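Long-range contacts in Nrps/pks (Streptomyces albus, PDB 4OPE), which probably extends a growing polyketide chain by decarboxylative condensation, as one ketosynthase domain of the oxazolomycin assembly line: residues D173-L185 against G350-T362; G299-H311 against L413-G425. All coordinates share one frame; numbering follows the deposited sequence.

Interaction 1: D173-L185 against G350-T362; sequences DTMCSSSLTALHL and GHAESAAGMAALT
The thiol of Cys176 meets the edge of the His351 ring. Cys176 SG lies 3.6 Å from His351 NE2, near the plane of the imidazole. The CG of His351 is anti to its backbone N (chi1 -175°), which swings the ring out from its loop towards the sulfur. The second main point of contact is Ser179. Its OG donates to Ser354 O at 2.6 Å, in the carbonyl plane and on a lone pair. Chi1 of -69° sets this OG beside its own backbone N, which itself makes a weak bond to the same oxygen. The selenomethionine Met358 bends round Ser179, with its CG 3.5 Å from Ser179 OG and its CE against the backbone of that residue. Gly357 offers bare backbone to Leu180, and the axes of helices 178-185 and 356-362 approach to 7.7 Å at 73°. Further along, Leu183 CD2 rests 4.1 Å from Leu361 CD2. Ser178 OG accepts from Thr174 N at 2.8 Å and donates to Met175 O at 2.8 Å. With an alanine here, Thr174 N would probably lose its acceptor and the turn leading into Cys176 would be less firmly tied. Ser354 OG bonds to Val203 O, and Glu353 pairs with Lys211. A buried thiol from the 3-10 turn before helix 178-185 thus meets an imidazole from the loop before helix 356-362, consistent with the cysteine-histidine pair of ketosynthase active sites.

Interaction 2: G299-H311 against L413-G425; sequences GLAPADLGYLEAH and LPRTAAISAFGAG
Backbone hydrogen bonds join Tyr307-Glu309 to Ala418-Ser420 as parallel strands. Ala418 N donates to Tyr307 O at 3.0 Å. Glu309 N then reaches Ala418 O at 2.8 Å, and Ser420 N reaches Glu309 O at 3.0 Å. Ahead of this ladder a side chain joins in. Thr416 OG1 sits between its own backbone N and carbonyl carbon (chi1 62°). From there it donates to Asp304 O at 2.8 Å and accepts from Gly306 N at 3.1 Å, so one hydroxyl grips both ends of a short turn. Gly306 N also makes a weak bond to Thr416 O. The apolar contacts fall on both faces of the sheet. On one, Ala418 CB meets Leu308 CD2 at 3.7 Å and Leu305 CD1 at 3.8 Å. On the other, the CG of Glu309 touches Ile419 CG2, while its carboxylate leads off to a salt bridge with Lys363. The aromatic contact lies at the far end. Phe422 turns a ring edge to the face of His311 in an offset edge-to-face pair, with centroids 5.4 Å apart and planes at 64°. Phe422 CB adds a CH-pi contact over the imidazole. Helix 318-329 backs the Leu308 side, and helix 356-370 backs the Ile419 side. Parallel strands within a mixed sheet, flanked by helices on both faces, are typical of the C-terminal half of the thiolase fold found in ketosynthases.

How the interactions relate
Interactions 1 and 2 have centres about 15 Å apart, yet they touch where strand 416-422 ends. Cys176 CB lies 3.5 Å from Phe422 O, and Cys176 SG lies 3.5 Å from Ala424 N. Ser177 CB packs on Ala421 O at 3.4 Å. Ile419 also meets Ala360 and Leu361, so helix 356-370 serves both contacts. The two interactions bring three residues together. His311 NE2 is 5.1 Å from Cys176 SG and 4.6 Å from His351 NE2. This cluster is consistent with the Cys-His-His active site of ketosynthases. Interaction 1 would supply the cysteine and one histidine, and interaction 2 the other histidine.

Interaction 1: D173-L185 against G350-T362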
# COMPACT_ATOMS: atom_id res chain seq x y z
N ASP A 173 0.06 -2.32 -2.84
CA ASP A 173 0.26 -3.03 -4.09
C ASP A 173 1.48 -2.44 -4.79
O ASP A 173 1.50 -1.27 -5.12
CB ASP A 173 -1.00 -2.87 -4.94
CG ASP A 173 -0.96 -3.67 -6.24
OD1 ASP A 173 -0.00 -4.47 -6.42
OD2 ASP A 173 -1.90 -3.48 -7.08
N THR A 174 2.53 -3.25 -4.95
CA THR A 174 3.56 -3.03 -5.97
C THR A 174 3.70 -4.31 -6.89
O THR A 174 4.75 -4.56 -7.48
CB THR A 174 4.93 -2.61 -5.34
OG1 THR A 174 5.52 -3.68 -4.57
CG2 THR A 174 4.76 -1.39 -4.42
N MSE A 175 2.65 -5.12 -6.97
CA MSE A 175 2.64 -6.36 -7.75
C MSE A 175 3.55 -7.41 -7.15
O MSE A 175 3.51 -7.68 -5.96
CB MSE A 175 2.94 -6.07 -9.23
CG MSE A 175 2.25 -4.87 -9.84
SE MSE A 175 2.07 -4.96 -11.81
CE MSE A 175 1.26 -3.17 -12.16
N CYS A 176 4.37 -8.04 -7.97
CA CYS A 176 5.22 -9.15 -7.55
C CYS A 176 6.13 -8.84 -6.40
O CYS A 176 6.51 -9.74 -5.69
CB CYS A 176 6.07 -9.59 -8.75
SG CYS A 176 5.09 -9.48 -10.28
N SER A 177 6.48 -7.57 -6.19
CA SER A 177 7.37 -7.19 -5.12
C SER A 177 6.64 -6.74 -3.83
O SER A 177 7.27 -6.29 -2.86
CB SER A 177 8.23 -6.06 -5.62
OG SER A 177 7.42 -4.97 -6.03
N SER A 178 5.34 -6.84 -3.81
CA SER A 178 4.56 -6.36 -2.70
C SER A 178 5.01 -6.84 -1.31
O SER A 178 5.18 -6.03 -0.39
CB SER A 178 3.11 -6.74 -2.96
OG SER A 178 2.59 -5.93 -4.00
N SER A 179 5.21 -8.13 -1.14
CA SER A 179 5.69 -8.66 0.14
C SER A 179 6.98 -8.03 0.65
O SER A 179 7.10 -7.75 1.84
CB SER A 179 5.92 -10.17 0.07
OG SER A 179 4.66 -10.85 -0.05
N LEU A 180 7.97 -7.86 -0.23
CA LEU A 180 9.22 -7.22 0.18
C LEU A 180 9.04 -5.73 0.31
O LEU A 180 9.72 -5.09 1.09
CB LEU A 180 10.36 -7.53 -0.76
CG LEU A 180 10.66 -9.00 -0.99
CD1 LEU A 180 11.99 -9.14 -1.71
CD2 LEU A 180 10.70 -9.83 0.29
N THR A 181 8.15 -5.14 -0.45
CA THR A 181 7.92 -3.73 -0.25
C THR A 181 7.37 -3.53 1.18
O THR A 181 7.77 -2.59 1.88
CB THR A 181 6.93 -3.17 -1.27
OG1 THR A 181 7.53 -3.16 -2.56
CG2 THR A 181 6.64 -1.79 -0.95
N ALA A 182 6.48 -4.43 1.59
CA ALA A 182 5.93 -4.35 2.90
C ALA A 182 7.02 -4.59 3.98
O ALA A 182 7.11 -3.86 4.99
CB ALA A 182 4.79 -5.34 3.04
N LEU A 183 7.85 -5.60 3.77
CA LEU A 183 8.94 -5.80 4.68
C LEU A 183 9.71 -4.52 4.85
O LEU A 183 10.14 -4.22 5.95
CB LEU A 183 9.91 -6.88 4.19
CG LEU A 183 11.09 -7.18 5.11
CD1 LEU A 183 10.68 -7.64 6.48
CD2 LEU A 183 11.87 -8.29 4.48
N HIS A 184 9.93 -3.82 3.75
CA HIS A 184 10.71 -2.61 3.76
C HIS A 184 10.04 -1.51 4.54
O HIS A 184 10.68 -0.86 5.32
CB HIS A 184 11.00 -2.18 2.35
CG HIS A 184 11.55 -0.81 2.22
ND1 HIS A 184 12.90 -0.55 2.32
CD2 HIS A 184 10.95 0.37 1.95
CE1 HIS A 184 13.10 0.74 2.12
NE2 HIS A 184 11.94 1.32 1.89
N LEU A 185 8.75 -1.35 4.38
CA LEU A 185 8.03 -0.32 5.08
C LEU A 185 7.92 -0.64 6.55
O LEU A 185 7.95 0.27 7.39
CB LEU A 185 6.65 -0.14 4.47
CG LEU A 185 6.57 0.56 3.10
CD1 LEU A 185 5.13 0.69 2.61
CD2 LEU A 185 7.25 1.92 3.16
N GLY A 350 5.68 -22.10 -8.25
CA GLY A 350 5.15 -21.10 -9.17
C GLY A 350 5.32 -19.69 -8.68
O GLY A 350 5.90 -19.46 -7.66
N HIS A 351 4.80 -18.74 -9.43
CA HIS A 351 4.93 -17.36 -9.13
C HIS A 351 3.75 -16.94 -8.27
O HIS A 351 2.67 -16.71 -8.79
CB HIS A 351 4.88 -16.62 -10.45
CG HIS A 351 5.12 -15.15 -10.35
ND1 HIS A 351 5.12 -14.47 -9.16
CD2 HIS A 351 5.41 -14.23 -11.30
CE1 HIS A 351 5.35 -13.19 -9.38
NE2 HIS A 351 5.53 -13.01 -10.67
N ALA A 352 3.97 -16.79 -6.95
CA ALA A 352 2.90 -16.46 -6.03
C ALA A 352 2.52 -14.98 -5.99
O ALA A 352 1.85 -14.54 -5.06
CB ALA A 352 3.25 -16.91 -4.64
N GLU A 353 2.94 -14.23 -6.98
CA GLU A 353 2.40 -12.90 -7.23
C GLU A 353 2.61 -12.04 -6.02
O GLU A 353 3.74 -11.87 -5.65
CB GLU A 353 0.97 -13.01 -7.74
CG GLU A 353 1.06 -13.58 -9.14
CD GLU A 353 -0.21 -14.12 -9.75
OE1 GLU A 353 -0.25 -14.13 -10.99
OE2 GLU A 353 -1.14 -14.54 -9.04
N SER A 354 1.59 -11.55 -5.36
CA SER A 354 1.86 -10.67 -4.22
C SER A 354 2.54 -11.36 -3.01
O SER A 354 3.10 -10.71 -2.13
CB SER A 354 0.59 -9.92 -3.76
OG SER A 354 -0.58 -10.74 -3.78
N ALA A 355 2.48 -12.68 -2.97
CA ALA A 355 3.08 -13.46 -1.92
C ALA A 355 4.42 -14.05 -2.31
O ALA A 355 5.03 -14.73 -1.52
CB ALA A 355 2.12 -14.59 -1.53
N ALA A 356 4.87 -13.79 -3.52
CA ALA A 356 6.16 -14.27 -4.04
C ALA A 356 7.35 -13.99 -3.12
O ALA A 356 8.15 -14.88 -2.84
CB ALA A 356 6.43 -13.65 -5.39
N GLY A 357 7.44 -12.76 -2.66
CA GLY A 357 8.49 -12.36 -1.74
C GLY A 357 8.42 -13.10 -0.43
O GLY A 357 9.48 -13.45 0.08
N MSE A 358 7.22 -13.37 0.09
CA MSE A 358 7.07 -14.18 1.29
C MSE A 358 7.50 -15.62 1.11
O MSE A 358 8.17 -16.16 1.98
CB MSE A 358 5.65 -14.25 1.92
CG MSE A 358 5.21 -12.99 2.65
SE MSE A 358 6.38 -12.73 4.18
CE MSE A 358 6.82 -10.83 3.97
N ALA A 359 7.09 -16.26 0.01
CA ALA A 359 7.59 -17.62 -0.30
C ALA A 359 9.11 -17.60 -0.34
O ALA A 359 9.78 -18.51 0.18
CB ALA A 359 7.05 -18.12 -1.64
N ALA A 360 9.65 -16.55 -0.96
CA ALA A 360 11.07 -16.48 -1.22
C ALA A 360 11.81 -16.34 0.13
O ALA A 360 12.79 -17.04 0.43
CB ALA A 360 11.37 -15.31 -2.14
N LEU A 361 11.30 -15.43 0.94
CA LEU A 361 11.89 -15.08 2.19
C LEU A 361 11.80 -16.25 3.14
O LEU A 361 12.73 -16.53 3.89
CB LEU A 361 11.08 -13.94 2.68
CG LEU A 361 11.27 -13.31 4.01
CD1 LEU A 361 12.71 -12.93 4.08
CD2 LEU A 361 10.39 -12.07 4.03
N THR A 362 10.67 -16.94 3.12
CA THR A 362 10.46 -18.08 3.98
C THR A 362 11.41 -19.18 3.60
O THR A 362 12.04 -19.83 4.45
CB THR A 362 9.01 -18.56 3.89
OG1 THR A 362 8.14 -17.51 4.32
CG2 THR A 362 8.75 -19.75 4.77

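Interaction 2: G299-H311 against L413-G425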
# COMPACT_ATOMS: atom_id res chain seq x y z
N GLY A 299 26.44 -3.23 4.53
CA GLY A 299 27.86 -3.38 4.80
C GLY A 299 28.45 -4.68 4.29
O GLY A 299 29.39 -5.21 4.87
N LEU A 300 27.95 -5.15 3.17
CA LEU A 300 28.27 -6.48 2.70
C LEU A 300 28.89 -6.41 1.33
O LEU A 300 28.46 -5.66 0.48
CB LEU A 300 26.98 -7.29 2.64
CG LEU A 300 27.04 -8.75 2.21
CD1 LEU A 300 27.63 -9.59 3.32
CD2 LEU A 300 25.66 -9.27 1.91
N ALA A 301 29.89 -7.24 1.12
CA ALA A 301 30.54 -7.38 -0.16
C ALA A 301 30.00 -8.62 -0.78
O ALA A 301 29.68 -9.58 -0.07
CB ALA A 301 32.03 -7.55 0.05
N PRO A 302 29.91 -8.63 -2.10
CA PRO A 302 29.50 -9.82 -2.81
C PRO A 302 30.27 -11.05 -2.37
O PRO A 302 29.75 -12.14 -2.38
CB PRO A 302 29.80 -9.47 -4.26
CG PRO A 302 29.56 -8.01 -4.34
CD PRO A 302 29.82 -7.44 -2.97
N ALA A 303 31.52 -10.89 -1.99
CA ALA A 303 32.32 -12.06 -1.60
C ALA A 303 31.77 -12.76 -0.34
O ALA A 303 31.99 -13.95 -0.11
CB ALA A 303 33.77 -11.62 -1.38
N ASP A 304 31.05 -12.00 0.47
CA ASP A 304 30.47 -12.50 1.70
C ASP A 304 29.07 -13.03 1.53
O ASP A 304 28.49 -13.44 2.49
CB ASP A 304 30.41 -11.38 2.76
CG ASP A 304 31.76 -10.71 3.02
OD1 ASP A 304 32.80 -11.40 2.95
OD2 ASP A 304 31.73 -9.49 3.33
N LEU A 305 28.50 -12.98 0.33
CA LEU A 305 27.13 -13.38 0.15
C LEU A 305 27.01 -14.87 -0.02
O LEU A 305 27.62 -15.42 -0.89
CB LEU A 305 26.63 -12.69 -1.08
CG LEU A 305 25.15 -12.75 -1.37
CD1 LEU A 305 24.35 -12.24 -0.19
CD2 LEU A 305 24.93 -11.87 -2.57
N GLY A 306 26.22 -15.53 0.81
CA GLY A 306 26.10 -17.00 0.76
C GLY A 306 25.10 -17.61 -0.20
O GLY A 306 25.25 -18.75 -0.60
N TYR A 307 24.07 -16.86 -0.58
CA TYR A 307 22.99 -17.39 -1.42
C TYR A 307 22.17 -16.25 -1.93
O TYR A 307 21.99 -15.26 -1.25
CB TYR A 307 22.08 -18.35 -0.63
CG TYR A 307 20.97 -18.94 -1.44
CD1 TYR A 307 21.18 -20.02 -2.26
CD2 TYR A 307 19.72 -18.43 -1.37
CE1 TYR A 307 20.17 -20.57 -3.01
CE2 TYR A 307 18.70 -18.94 -2.14
CZ TYR A 307 18.93 -20.01 -2.95
OH TYR A 307 17.88 -20.49 -3.70
N LEU A 308 21.66 -16.42 -3.14
CA LEU A 308 20.84 -15.40 -3.82
C LEU A 308 19.53 -16.06 -4.25
O LEU A 308 19.53 -16.92 -5.13
CB LEU A 308 21.58 -14.86 -5.04
CG LEU A 308 21.12 -13.59 -5.80
CD1 LEU A 308 19.83 -13.72 -6.57
CD2 LEU A 308 20.97 -12.44 -4.84
N GLU A 309 18.44 -15.70 -3.58
CA GLU A 309 17.11 -16.18 -3.89
C GLU A 309 16.59 -15.20 -4.87
O GLU A 309 16.27 -14.04 -4.55
CB GLU A 309 16.21 -16.19 -2.64
CG GLU A 309 14.74 -16.45 -2.92
CD GLU A 309 14.44 -17.83 -3.54
OE1 GLU A 309 15.22 -18.82 -3.42
OE2 GLU A 309 13.35 -17.92 -4.16
N ALA A 310 16.53 -15.67 -6.10
CA ALA A 310 16.33 -14.76 -7.23
C ALA A 310 14.86 -14.60 -7.53
O ALA A 310 14.04 -15.45 -7.17
CB ALA A 310 17.04 -15.30 -8.44
N HIS A 311 14.54 -13.54 -8.25
CA HIS A 311 13.21 -13.37 -8.76
C HIS A 311 12.79 -14.57 -9.59
O HIS A 311 11.76 -15.18 -9.31
CB HIS A 311 13.10 -12.10 -9.54
CG HIS A 311 11.71 -11.78 -9.94
ND1 HIS A 311 10.67 -11.78 -9.03
CD2 HIS A 311 11.17 -11.51 -11.15
CE1 HIS A 311 9.55 -11.48 -9.67
NE2 HIS A 311 9.83 -11.31 -10.95
N LEU A 413 31.62 -17.97 9.59
CA LEU A 413 30.78 -16.76 9.63
C LEU A 413 29.31 -17.06 9.51
O LEU A 413 28.95 -18.07 8.91
CB LEU A 413 31.12 -15.82 8.47
CG LEU A 413 32.57 -15.37 8.51
CD1 LEU A 413 32.90 -14.49 7.30
CD2 LEU A 413 32.82 -14.67 9.85
N PRO A 414 28.47 -16.18 10.07
CA PRO A 414 27.03 -16.32 9.90
C PRO A 414 26.68 -16.25 8.41
O PRO A 414 27.13 -15.39 7.66
CB PRO A 414 26.47 -15.13 10.65
CG PRO A 414 27.50 -14.82 11.70
CD PRO A 414 28.79 -15.04 10.96
N ARG A 415 25.89 -17.22 8.00
CA ARG A 415 25.43 -17.30 6.68
C ARG A 415 24.65 -16.06 6.31
O ARG A 415 23.99 -15.48 7.19
CB ARG A 415 24.56 -18.51 6.57
CG ARG A 415 25.35 -19.79 6.70
CD ARG A 415 24.39 -20.94 6.61
NE ARG A 415 25.07 -22.18 6.89
CZ ARG A 415 25.49 -22.56 8.10
NH1 ARG A 415 25.28 -21.81 9.16
NH2 ARG A 415 26.11 -23.72 8.23
N THR A 416 24.75 -15.66 5.02
CA THR A 416 24.00 -14.51 4.50
C THR A 416 23.23 -14.85 3.22
O THR A 416 23.60 -15.76 2.46
CB THR A 416 24.87 -13.28 4.20
OG1 THR A 416 25.81 -13.63 3.19
CG2 THR A 416 25.64 -12.84 5.40
N ALA A 417 22.15 -14.13 2.98
CA ALA A 417 21.41 -14.34 1.79
C ALA A 417 20.78 -13.06 1.35
O ALA A 417 20.54 -12.12 2.14
CB ALA A 417 20.36 -15.40 2.00
N ALA A 418 20.52 -13.02 0.06
CA ALA A 418 19.93 -11.88 -0.54
C ALA A 418 18.75 -12.35 -1.37
O ALA A 418 18.83 -13.39 -2.00
CB ALA A 418 20.96 -11.18 -1.41
N ILE A 419 17.69 -11.56 -1.37
CA ILE A 419 16.43 -11.94 -2.01
C ILE A 419 15.91 -10.80 -2.84
O ILE A 419 15.80 -9.69 -2.33
CB ILE A 419 15.36 -12.23 -0.95
CG1 ILE A 419 15.99 -13.15 0.09
CG2 ILE A 419 14.11 -12.84 -1.61
CD1 ILE A 419 15.06 -13.53 1.22
N SER A 420 15.55 -11.12 -4.08
CA SER A 420 15.02 -10.15 -5.05
C SER A 420 13.56 -10.41 -5.40
O SER A 420 13.11 -11.54 -5.50
CB SER A 420 15.78 -10.22 -6.36
OG SER A 420 17.09 -9.69 -6.27
N ALA A 421 12.83 -9.33 -5.63
CA ALA A 421 11.53 -9.38 -6.18
C ALA A 421 11.29 -8.14 -7.04
O ALA A 421 11.39 -7.00 -6.56
CB ALA A 421 10.53 -9.46 -5.06
N PHE A 422 10.93 -8.39 -8.30
CA PHE A 422 10.71 -7.36 -9.32
C PHE A 422 9.28 -7.40 -9.84
O PHE A 422 8.87 -8.32 -10.50
CB PHE A 422 11.68 -7.57 -10.48
CG PHE A 422 13.11 -7.68 -10.05
CD1 PHE A 422 13.65 -6.75 -9.21
CD2 PHE A 422 13.88 -8.72 -10.47
CE1 PHE A 422 14.95 -6.82 -8.81
CE2 PHE A 422 15.20 -8.82 -10.06
CZ PHE A 422 15.74 -7.85 -9.24
N GLY A 423 8.51 -6.39 -9.52
CA GLY A 423 7.15 -6.34 -9.97
C GLY A 423 7.12 -6.05 -11.46
O GLY A 423 7.86 -5.20 -11.95
N ALA A 424 6.23 -6.77 -12.14
CA ALA A 424 5.92 -6.60 -13.57
C ALA A 424 5.82 -5.13 -13.97
O ALA A 424 6.37 -4.73 -14.95
CB ALA A 424 4.64 -7.37 -13.95
N GLY A 425 5.18 -4.29 -13.17
CA GLY A 425 5.08 -2.86 -13.53
C GLY A 425 6.30 -2.02 -13.24
O GLY A 425 6.24 -0.82 -13.44